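Local coordinates for mucosa-associated lymphoid tissue lymphoma translocation protein 1 (Isoform 2) (Homo sapiens, PDB 3BFO) that is a paracaspase, probably a cysteine protease of lymphocyte signalling, whose second immunoglobulin-like domain probably serves as a protein-interaction module, at residues L4-E9 with C67-D72; H34-K39 with H46-L51; G63-H68 with V81-D86. All coordinates share one frame; numbering follows the deposited sequence. Where two conformers were deposited one is given.

Contact 1: L4-E9 with C67-D72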
loop_
_atom_site.group_PDB
_atom_site.type_symbol
_atom_site.label_atom_id
_atom_site.label_comp_id
_atom_site.label_asym_id
_atom_site.label_seq_id
_atom_site.Cartn_x
_atom_site.Cartn_y
_atom_site.Cartn_z
ATOM N N LEU A 4 -15.385 8.653 2.561
ATOM C CA LEU A 4 -14.096 8.103 2.141
ATOM C C LEU A 4 -14.293 6.623 2.014
ATOM O O LEU A 4 -14.803 5.933 2.928
ATOM C CB LEU A 4 -13.040 8.443 3.179
ATOM C CG LEU A 4 -11.652 7.964 2.841
ATOM C CD1 LEU A 4 -10.620 8.916 3.443
ATOM C CD2 LEU A 4 -11.401 6.554 3.338
ATOM N N GLN A 5 -13.888 6.077 0.875
ATOM C CA GLN A 5 -14.052 4.647 0.660
ATOM C C GLN A 5 -12.929 4.102 -0.246
ATOM O O GLN A 5 -12.708 4.617 -1.337
ATOM C CB GLN A 5 -15.422 4.379 0.004
ATOM C CG GLN A 5 -15.633 2.896 -0.291
ATOM C CD GLN A 5 -15.573 2.054 0.953
ATOM O OE1 GLN A 5 -16.314 2.285 1.930
ATOM N NE2 GLN A 5 -14.711 1.038 0.934
ATOM N N ILE A 6 -12.264 3.072 0.210
ATOM C CA ILE A 6 -11.260 2.384 -0.620
ATOM C C ILE A 6 -12.030 1.563 -1.672
ATOM O O ILE A 6 -12.912 0.698 -1.333
ATOM C CB ILE A 6 -10.362 1.470 0.244
ATOM C CG1 ILE A 6 -9.533 2.351 1.202
ATOM C CG2 ILE A 6 -9.407 0.632 -0.668
ATOM C CD1 ILE A 6 -8.702 1.579 2.145
ATOM N N CYS A 7 -11.636 1.778 -2.930
ATOM C CA CYS A 7 -12.271 1.082 -4.051
ATOM C C CYS A 7 -11.314 0.107 -4.694
ATOM O O CYS A 7 -11.773 -0.901 -5.222
ATOM C CB CYS A 7 -12.739 2.104 -5.060
ATOM S SG CYS A 7 -14.116 3.064 -4.361
ATOM N N VAL A 8 -10.004 0.403 -4.704
ATOM C CA VAL A 8 -8.993 -0.513 -5.278
ATOM C C VAL A 8 -8.144 -0.919 -4.091
ATOM O O VAL A 8 -7.541 -0.078 -3.403
ATOM C CB VAL A 8 -8.117 0.106 -6.355
ATOM C CG1 VAL A 8 -7.014 -0.880 -6.833
ATOM C CG2 VAL A 8 -8.946 0.567 -7.543
ATOM N N GLU A 9 -8.169 -2.226 -3.809
ATOM C CA GLU A 9 -7.434 -2.874 -2.752
ATOM C C GLU A 9 -6.095 -3.409 -3.300
ATOM O O GLU A 9 -6.064 -3.892 -4.434
ATOM C CB GLU A 9 -8.243 -3.991 -2.081
ATOM C CG GLU A 9 -9.389 -3.459 -1.275
ATOM C CD GLU A 9 -9.040 -2.914 0.134
ATOM O OE1 GLU A 9 -7.876 -2.842 0.514
ATOM O OE2 GLU A 9 -10.009 -2.566 0.876
ATOM N N CYS A 67 -2.049 0.092 3.467
ATOM C CA CYS A 67 -2.100 1.527 3.263
ATOM C C CYS A 67 -3.157 2.113 4.163
ATOM O O CYS A 67 -4.282 1.624 4.178
ATOM C CB CYS A 67 -2.399 1.805 1.784
ATOM S SG CYS A 67 -2.249 3.515 1.305
ATOM N N HIS A 68 -2.795 3.168 4.886
ATOM C CA HIS A 68 -3.776 3.946 5.642
ATOM C C HIS A 68 -4.283 5.059 4.758
ATOM O O HIS A 68 -3.494 5.807 4.174
ATOM C CB HIS A 68 -3.143 4.528 6.911
ATOM C CG HIS A 68 -4.129 5.226 7.778
ATOM N ND1 HIS A 68 -5.150 4.565 8.412
ATOM C CD2 HIS A 68 -4.289 6.535 8.089
ATOM C CE1 HIS A 68 -5.868 5.414 9.125
ATOM N NE2 HIS A 68 -5.397 6.628 8.915
ATOM N N VAL A 69 -5.607 5.140 4.632
ATOM C CA VAL A 69 -6.240 6.104 3.742
ATOM C C VAL A 69 -7.103 7.013 4.592
ATOM O O VAL A 69 -7.847 6.554 5.442
ATOM C CB VAL A 69 -7.090 5.394 2.678
ATOM C CG1 VAL A 69 -7.625 6.379 1.698
ATOM C CG2 VAL A 69 -6.247 4.356 1.941
ATOM N N TYR A 70 -6.970 8.339 4.411
ATOM C CA TYR A 70 -7.595 9.205 5.411
ATOM C C TYR A 70 -7.866 10.595 4.884
ATOM O O TYR A 70 -7.185 11.091 3.946
ATOM C CB TYR A 70 -6.704 9.306 6.673
ATOM C CG TYR A 70 -5.383 9.982 6.452
ATOM C CD1 TYR A 70 -5.198 11.312 6.810
ATOM C CD2 TYR A 70 -4.315 9.317 5.841
ATOM C CE1 TYR A 70 -4.016 11.935 6.605
ATOM C CE2 TYR A 70 -3.102 9.943 5.642
ATOM C CZ TYR A 70 -2.972 11.258 5.997
ATOM O OH TYR A 70 -1.804 11.921 5.788
ATOM N N ASN A 71 -8.821 11.243 5.517
ATOM C CA ASN A 71 -8.968 12.683 5.366
ATOM C C ASN A 71 -9.290 13.251 6.738
ATOM O O ASN A 71 -9.024 12.609 7.743
ATOM C CB ASN A 71 -9.976 13.017 4.283
ATOM C CG ASN A 71 -11.374 12.531 4.583
ATOM O OD1 ASN A 71 -11.713 12.248 5.732
ATOM N ND2 ASN A 71 -12.219 12.467 3.557
ATOM N N ASP A 72 -9.767 14.508 6.802
ATOM C CA ASP A 72 -10.021 15.150 8.083
ATOM C C ASP A 72 -11.326 14.761 8.742
ATOM O O ASP A 72 -11.686 15.353 9.750
ATOM C CB ASP A 72 -9.851 16.682 7.936
ATOM C CG ASP A 72 -10.905 17.317 7.065
ATOM O OD1 ASP A 72 -11.846 16.611 6.663
ATOM O OD2 ASP A 72 -10.827 18.555 6.850
#
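Leu4 and Ile6 reach across the interior of the immunoglobulin sandwich to Val69 and to the backbone that follows it. Only van der Waals contacts join the two segments. Leu4 makes its share with both methyls. Leu4 CD1 lies over the flat face of the Tyr70-Asn71 peptide, 3.5 Å from Tyr70 C, and also meets the amide of Asn71, with CD1 3.9 Å from Asn71 CG. Leu4 CD2 touches Val69 CG1 at 4.1 Å. The side chain gets there because CG stands anti to the backbone N (chi1 -178°), which sends the fork across the gap. The next inward side chain is Ile6. Ile6 CD1 rests on Val69 CG2 at 3.7 Å, and Ile6 CG1 follows at 3.9 Å from the same methyl. Val69 thus gives one methyl to each neighbour. An alanine in place of Leu4 would take away both methyls, and a gap would probably open over the Tyr70-Asn71 peptide and beside Val69 CG1.

Second-shell bonds hold the Asn71 amide beside Leu4: its OD1 accepts from the backbone N of Arg73 and of Asp74, and its ND2 donates to Pro31 O. Strand 5-8 is hydrogen-bonded to strand 21-28, with a classic beta bulge where Cys7 and Val8 both face Val26. Strand 63-70 belongs to the other sheet, between strands 34-39 and 75-85, and Cys25, Ala27, Tyr35 and Pro33 also pack against Val69.

Contact 2: H34-K39 with H46-L51; sequences HYQWFK and HETKKL
Trp37 is the core tryptophan of the immunoglobulin fold. It sits on strand 34-39 and binds the irregular 46-51 segment that leads over to the opposite sheet. Its indole NE1 donates to Lys49 O at 2.8 Å, with an N-H...O angle of 144°. The acceptor lies close to the ring plane. Lys50 O is at the same rim, 3.5 Å from Trp37 CZ2. The backbone N of Trp37 donates to Glu47 O at 3.0 Å, and the two CB atoms of that pair touch.

Tyr35 meets Lys50 with its ring. Lys50 CG sits over one face, 3.8 Å from the Tyr35 ring centroid, in a CH-pi contact. The lysine chain runs on extended, and its CE comes to 3.3 Å from Tyr35 OH. That hydroxyl is hydrogen-bonded to Ala27 N of the opposite sheet. Gln36 turns back at chi2 (62°), which brings OE1 to 3.3 Å from Thr48 CG2. Its NE2 donates to Trp37 O and to Leu44 O.

Two waters complete the join. One bridges Tyr35 N and Thr48 O. The other links Gln36 OE1 with His46 N.

The 46-51 segment is therefore held mainly through its carbonyl oxygens. The buried indole N-H has its acceptor in one of them, so a polar group can sit in the core without a lost bond.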
loop_
_atom_site.group_PDB
_atom_site.type_symbol
_atom_site.label_atom_id
_atom_site.label_comp_id
_atom_site.label_asym_id
_atom_site.label_seq_id
_atom_site.Cartn_x
_atom_site.Cartn_y
_atom_site.Cartn_z
ATOM N N HIS A 34 -5.926 11.057 1.460
ATOM C CA HIS A 34 -4.489 10.916 1.548
ATOM C C HIS A 34 -4.153 9.464 1.881
ATOM O O HIS A 34 -4.984 8.703 2.368
ATOM C CB HIS A 34 -3.991 11.788 2.694
ATOM C CG HIS A 34 -4.173 13.235 2.458
ATOM N ND1 HIS A 34 -5.308 13.933 2.815
ATOM C CD2 HIS A 34 -3.326 14.138 1.920
ATOM C CE1 HIS A 34 -5.145 15.210 2.513
ATOM N NE2 HIS A 34 -3.958 15.361 1.946
ATOM N N TYR A 35 -2.884 9.147 1.603
ATOM C CA TYR A 35 -2.414 7.748 1.680
ATOM C C TYR A 35 -1.097 7.719 2.458
ATOM O O TYR A 35 -0.269 8.630 2.346
ATOM C CB TYR A 35 -2.114 7.220 0.257
ATOM C CG TYR A 35 -3.340 7.226 -0.634
ATOM C CD1 TYR A 35 -4.175 6.120 -0.734
ATOM C CD2 TYR A 35 -3.705 8.385 -1.311
ATOM C CE1 TYR A 35 -5.324 6.177 -1.501
ATOM C CE2 TYR A 35 -4.843 8.474 -2.047
ATOM C CZ TYR A 35 -5.674 7.358 -2.147
ATOM O OH TYR A 35 -6.844 7.448 -2.897
ATOM N N GLN A 36 -0.877 6.611 3.155
ATOM C CA GLN A 36 0.443 6.359 3.743
ATOM C C GLN A 36 0.626 4.834 3.810
ATOM O O GLN A 36 -0.183 4.150 4.408
ATOM C CB GLN A 36 0.552 6.954 5.143
ATOM C CG GLN A 36 1.899 6.566 5.869
ATOM C CD GLN A 36 3.156 7.057 5.184
ATOM O OE1 GLN A 36 3.372 8.244 4.966
ATOM N NE2 GLN A 36 3.997 6.118 4.812
ATOM N N TRP A 37 1.691 4.342 3.164
ATOM C CA TRP A 37 1.961 2.922 3.162
ATOM C C TRP A 37 2.777 2.497 4.371
ATOM O O TRP A 37 3.604 3.244 4.902
ATOM C CB TRP A 37 2.762 2.544 1.901
ATOM C CG TRP A 37 1.888 2.551 0.665
ATOM C CD1 TRP A 37 1.676 3.596 -0.185
ATOM C CD2 TRP A 37 1.067 1.488 0.207
ATOM N NE1 TRP A 37 0.780 3.232 -1.189
ATOM C CE2 TRP A 37 0.390 1.949 -0.943
ATOM C CE3 TRP A 37 0.854 0.189 0.615
ATOM C CZ2 TRP A 37 -0.514 1.137 -1.669
ATOM C CZ3 TRP A 37 -0.052 -0.599 -0.088
ATOM C CH2 TRP A 37 -0.736 -0.129 -1.202
ATOM N N PHE A 38 2.554 1.253 4.787
ATOM C CA PHE A 38 3.233 0.644 5.917
ATOM C C PHE A 38 3.746 -0.710 5.505
ATOM O O PHE A 38 3.142 -1.397 4.695
ATOM C CB PHE A 38 2.272 0.483 7.093
ATOM C CG PHE A 38 1.869 1.812 7.691
ATOM C CD1 PHE A 38 2.538 2.339 8.790
ATOM C CD2 PHE A 38 0.842 2.570 7.126
ATOM C CE1 PHE A 38 2.214 3.621 9.326
ATOM C CE2 PHE A 38 0.513 3.823 7.655
ATOM C CZ PHE A 38 1.214 4.369 8.734
ATOM N N LYS A 39 4.903 -1.068 6.034
ATOM C CA LYS A 39 5.363 -2.446 5.947
ATOM C C LYS A 39 5.799 -2.846 7.350
ATOM O O LYS A 39 6.442 -2.090 8.063
ATOM C CB LYS A 39 6.532 -2.596 4.991
ATOM C CG LYS A 39 7.077 -4.023 4.965
ATOM C CD LYS A 39 8.332 -4.186 4.113
ATOM C CE LYS A 39 9.519 -3.294 4.505
ATOM N NZ LYS A 39 10.498 -3.131 3.355
ATOM N N HIS A 46 7.903 8.576 2.887
ATOM C CA HIS A 46 7.559 9.235 1.652
ATOM C C HIS A 46 6.752 8.317 0.712
ATOM O O HIS A 46 6.784 8.564 -0.486
ATOM C CB HIS A 46 8.781 9.971 0.991
ATOM N N GLU A 47 6.081 7.348 1.246
ATOM C CA GLU A 47 5.259 6.612 0.356
ATOM C C GLU A 47 3.825 6.960 0.689
ATOM O O GLU A 47 3.167 6.309 1.470
ATOM C CB GLU A 47 5.567 5.136 0.471
ATOM C CG GLU A 47 6.967 4.783 0.042
ATOM C CD GLU A 47 7.290 5.058 -1.402
ATOM O OE1 GLU A 47 6.410 5.295 -2.209
ATOM O OE2 GLU A 47 8.529 5.012 -1.733
ATOM N N THR A 48 3.405 8.042 0.028
ATOM C CA THR A 48 2.111 8.680 0.295
ATOM C C THR A 48 1.283 8.744 -0.968
ATOM O O THR A 48 0.391 9.574 -1.095
ATOM C CB THR A 48 2.296 10.084 0.880
ATOM O OG1 THR A 48 3.051 10.862 -0.041
ATOM C CG2 THR A 48 2.980 10.032 2.204
ATOM N N LYS A 49 1.577 7.862 -1.910
ATOM C CA LYS A 49 0.886 7.799 -3.190
ATOM C C LYS A 49 0.041 6.536 -3.290
ATOM O O LYS A 49 0.232 5.613 -2.516
ATOM C CB LYS A 49 1.896 7.853 -4.349
ATOM C CG LYS A 49 2.730 9.077 -4.385
ATOM C CD LYS A 49 1.865 10.313 -4.653
ATOM C CE LYS A 49 2.737 11.549 -4.887
ATOM N NZ LYS A 49 3.508 11.460 -6.169
ATOM N N LYS A 50 -0.924 6.560 -4.221
ATOM C CA LYS A 50 -1.770 5.404 -4.449
ATOM C C LYS A 50 -0.941 4.175 -4.857
ATOM O O LYS A 50 -1.324 3.047 -4.538
ATOM C CB LYS A 50 -2.790 5.718 -5.556
ATOM C CG LYS A 50 -3.806 6.742 -5.134
ATOM C CD LYS A 50 -4.665 7.172 -6.336
ATOM C CE LYS A 50 -5.784 8.141 -5.966
ATOM N NZ LYS A 50 -6.511 8.604 -7.187
ATOM N N LEU A 51 0.187 4.398 -5.556
ATOM C CA LEU A 51 1.089 3.334 -5.931
ATOM C C LEU A 51 2.314 3.298 -5.040
ATOM O O LEU A 51 2.890 4.351 -4.725
ATOM C CB LEU A 51 1.593 3.552 -7.358
ATOM C CG LEU A 51 0.567 3.354 -8.432
ATOM C CD1 LEU A 51 1.208 3.727 -9.764
ATOM C CD2 LEU A 51 0.098 1.882 -8.478
HETATM O O HOH W 1 -1.346 11.194 0.222
HETATM O O HOH W 2 5.991 9.357 4.872
#

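Contact 3: G63-H68 with V81-D86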
loop_
_atom_site.group_PDB
_atom_site.type_symbol
_atom_site.label_atom_id
_atom_site.label_comp_id
_atom_site.label_asym_id
_atom_site.label_seq_id
_atom_site.Cartn_x
_atom_site.Cartn_y
_atom_site.Cartn_z
ATOM N N GLY A 63 7.379 -8.946 3.177
ATOM C CA GLY A 63 6.717 -8.488 4.396
ATOM C C GLY A 63 5.241 -8.329 4.178
ATOM O O GLY A 63 4.677 -8.707 3.126
ATOM N N THR A 64 4.617 -7.740 5.208
ATOM C CA THR A 64 3.193 -7.561 5.224
ATOM C C THR A 64 2.974 -6.059 5.050
ATOM O O THR A 64 3.558 -5.298 5.825
ATOM C CB THR A 64 2.567 -8.030 6.570
ATOM O OG1 THR A 64 2.894 -9.402 6.748
ATOM C CG2 THR A 64 1.069 -7.842 6.455
ATOM N N TYR A 65 2.168 -5.672 4.050
ATOM C CA TYR A 65 1.970 -4.232 3.708
ATOM C C TYR A 65 0.522 -3.868 3.807
ATOM O O TYR A 65 -0.366 -4.684 3.617
ATOM C CB TYR A 65 2.385 -3.970 2.268
ATOM C CG TYR A 65 3.875 -4.132 1.945
ATOM C CD1 TYR A 65 4.685 -3.010 1.740
ATOM C CD2 TYR A 65 4.464 -5.398 1.845
ATOM C CE1 TYR A 65 6.032 -3.119 1.421
ATOM C CE2 TYR A 65 5.826 -5.500 1.526
ATOM C CZ TYR A 65 6.573 -4.386 1.305
ATOM O OH TYR A 65 7.895 -4.481 0.950
ATOM N N TRP A 66 0.280 -2.588 4.056
ATOM C CA TRP A 66 -1.068 -2.036 3.961
ATOM C C TRP A 66 -0.932 -0.521 3.830
ATOM O O TRP A 66 0.142 0.034 4.012
ATOM C CB TRP A 66 -1.903 -2.370 5.189
ATOM C CG TRP A 66 -1.160 -2.087 6.397
ATOM C CD1 TRP A 66 -0.131 -2.862 6.984
ATOM C CD2 TRP A 66 -1.457 -1.083 7.295
ATOM N NE1 TRP A 66 0.273 -2.271 8.139
ATOM C CE2 TRP A 66 -0.519 -1.161 8.350
ATOM C CE3 TRP A 66 -2.358 -0.014 7.274
ATOM C CZ2 TRP A 66 -0.502 -0.212 9.428
ATOM C CZ3 TRP A 66 -2.334 0.905 8.333
ATOM C CH2 TRP A 66 -1.425 0.792 9.400
ATOM N N CYS A 67 -2.049 0.092 3.467
ATOM C CA CYS A 67 -2.100 1.527 3.263
ATOM C C CYS A 67 -3.157 2.113 4.163
ATOM O O CYS A 67 -4.282 1.624 4.178
ATOM C CB CYS A 67 -2.399 1.805 1.784
ATOM S SG CYS A 67 -2.249 3.515 1.305
ATOM N N HIS A 68 -2.795 3.168 4.886
ATOM C CA HIS A 68 -3.776 3.946 5.642
ATOM C C HIS A 68 -4.283 5.059 4.758
ATOM O O HIS A 68 -3.494 5.807 4.174
ATOM C CB HIS A 68 -3.143 4.528 6.911
ATOM C CG HIS A 68 -4.129 5.226 7.778
ATOM N ND1 HIS A 68 -5.150 4.565 8.412
ATOM C CD2 HIS A 68 -4.289 6.535 8.089
ATOM C CE1 HIS A 68 -5.868 5.414 9.125
ATOM N NE2 HIS A 68 -5.397 6.628 8.915
ATOM N N VAL A 81 -1.705 -7.207 2.877
ATOM C CA VAL A 81 -1.244 -8.087 1.816
ATOM C C VAL A 81 0.174 -8.482 2.105
ATOM O O VAL A 81 0.924 -7.833 2.796
ATOM C CB VAL A 81 -1.354 -7.517 0.389
ATOM C CG1 VAL A 81 -2.819 -7.259 -0.012
ATOM C CG2 VAL A 81 -0.493 -6.318 0.213
ATOM N N GLU A 82 0.502 -9.714 1.670
ATOM C CA GLU A 82 1.844 -10.316 1.899
ATOM C C GLU A 82 2.598 -10.363 0.561
ATOM O O GLU A 82 2.073 -10.788 -0.476
ATOM C CB GLU A 82 1.755 -11.710 2.582
ATOM C CG GLU A 82 1.335 -11.615 4.105
ATOM C CD GLU A 82 1.149 -12.988 4.809
ATOM O OE1 GLU A 82 0.195 -13.680 4.382
ATOM O OE2 GLU A 82 1.893 -13.331 5.792
ATOM N N ILE A 83 3.817 -9.851 0.608
ATOM C CA ILE A 83 4.723 -9.958 -0.515
ATOM C C ILE A 83 5.741 -11.000 -0.102
ATOM O O ILE A 83 6.461 -10.856 0.909
ATOM C CB ILE A 83 5.398 -8.600 -0.813
ATOM C CG1 ILE A 83 4.324 -7.534 -1.117
ATOM C CG2 ILE A 83 6.404 -8.764 -1.944
ATOM C CD1 ILE A 83 3.317 -7.899 -2.223
ATOM N N ILE A 84 5.773 -12.071 -0.891
ATOM C CA ILE A 84 6.684 -13.191 -0.675
ATOM C C ILE A 84 7.751 -13.160 -1.736
ATOM O O ILE A 84 7.456 -12.983 -2.913
ATOM C CB ILE A 84 5.964 -14.586 -0.765
ATOM C CG1 ILE A 84 4.936 -14.697 0.348
ATOM C CG2 ILE A 84 6.977 -15.739 -0.738
ATOM C CD1 ILE A 84 3.598 -14.315 -0.119
ATOM N N ILE A 85 8.993 -13.278 -1.316
ATOM C CA ILE A 85 10.105 -13.201 -2.239
ATOM C C ILE A 85 10.891 -14.500 -2.169
ATOM O O ILE A 85 11.562 -14.784 -1.167
ATOM C CB ILE A 85 10.912 -11.863 -2.050
ATOM C CG1 ILE A 85 10.020 -10.676 -2.559
ATOM C CG2 ILE A 85 12.216 -11.940 -2.845
ATOM C CD1 ILE A 85 10.447 -9.306 -2.219
ATOM N N ASP A 86 10.739 -15.288 -3.236
ATOM C CA ASP A 86 11.179 -16.677 -3.317
ATOM C C ASP A 86 12.341 -16.853 -4.289
ATOM O O ASP A 86 12.265 -16.405 -5.436
ATOM C CB ASP A 86 9.993 -17.541 -3.764
HETATM O O HOH W 3 1.148 -11.267 7.648
#
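The Tyr65 ring has Val81 O at its edge, near the ring plane. Ile83 CG1 comes to it obliquely, 3.7 Å from Tyr65 CD2, and the two side chains cross at about a right angle. The contact is the antiparallel pairing of strands 63-70 and 75-85, a beta hairpin of the immunoglobulin sandwich. Tyr65 stands in the Gly-x-Tyr-x-Cys sequence of this fold. Its OH bonds to His61 O, four residues back, as in a tyrosine corner. With chi1 at -66°, CG lies anti to the carbonyl carbon, and the ring goes into the core beside Leu21 and Leu23.

Four backbone bonds set the register. Gly63 and Ile83 form one hydrogen-bonded pair, with Ile83 N to Gly63 O at 2.9 Å. Tyr65 and Val81 form the other, with Tyr65 N to Val81 O at 2.8 Å. Tyr65 CB also packs on Val81 CG2. The backbone angles of Gly63 would jam a CB against the preceding carbonyl O, which explains the glycine.

Between these pairs, Thr64 and Glu82 form a non-hydrogen-bonded pair on the face away from Tyr65. Their side chains lie side by side, Thr64 OG1 3.8 Å from Glu82 CG. A water spans them, 2.7 Å from Thr64 OG1 and weakly bonded to Glu82 OE2.

Strand 63-70 ties the three contacts together. Contacts 1 and 3 use its two ends, share Cys67 and His68, and have centres about 17 Å apart, on opposite sides of the chain's centre. Contact 2 lies about 11 Å from contact 1 and 13 Å from contact 3, centre to centre. It joins both through the pairing of strands 34-39 and 63-70. Probable hydrogen bonds of 2.8 Å run from His34 N to Tyr70 O, from His68 N to Gln36 O and from Phe38 N to Trp66 O. Contact 1 spans the two sheets, contact 3 lies within one, and contact 2 fastens a crossing segment. All three build the scaffold of one immunoglobulin domain.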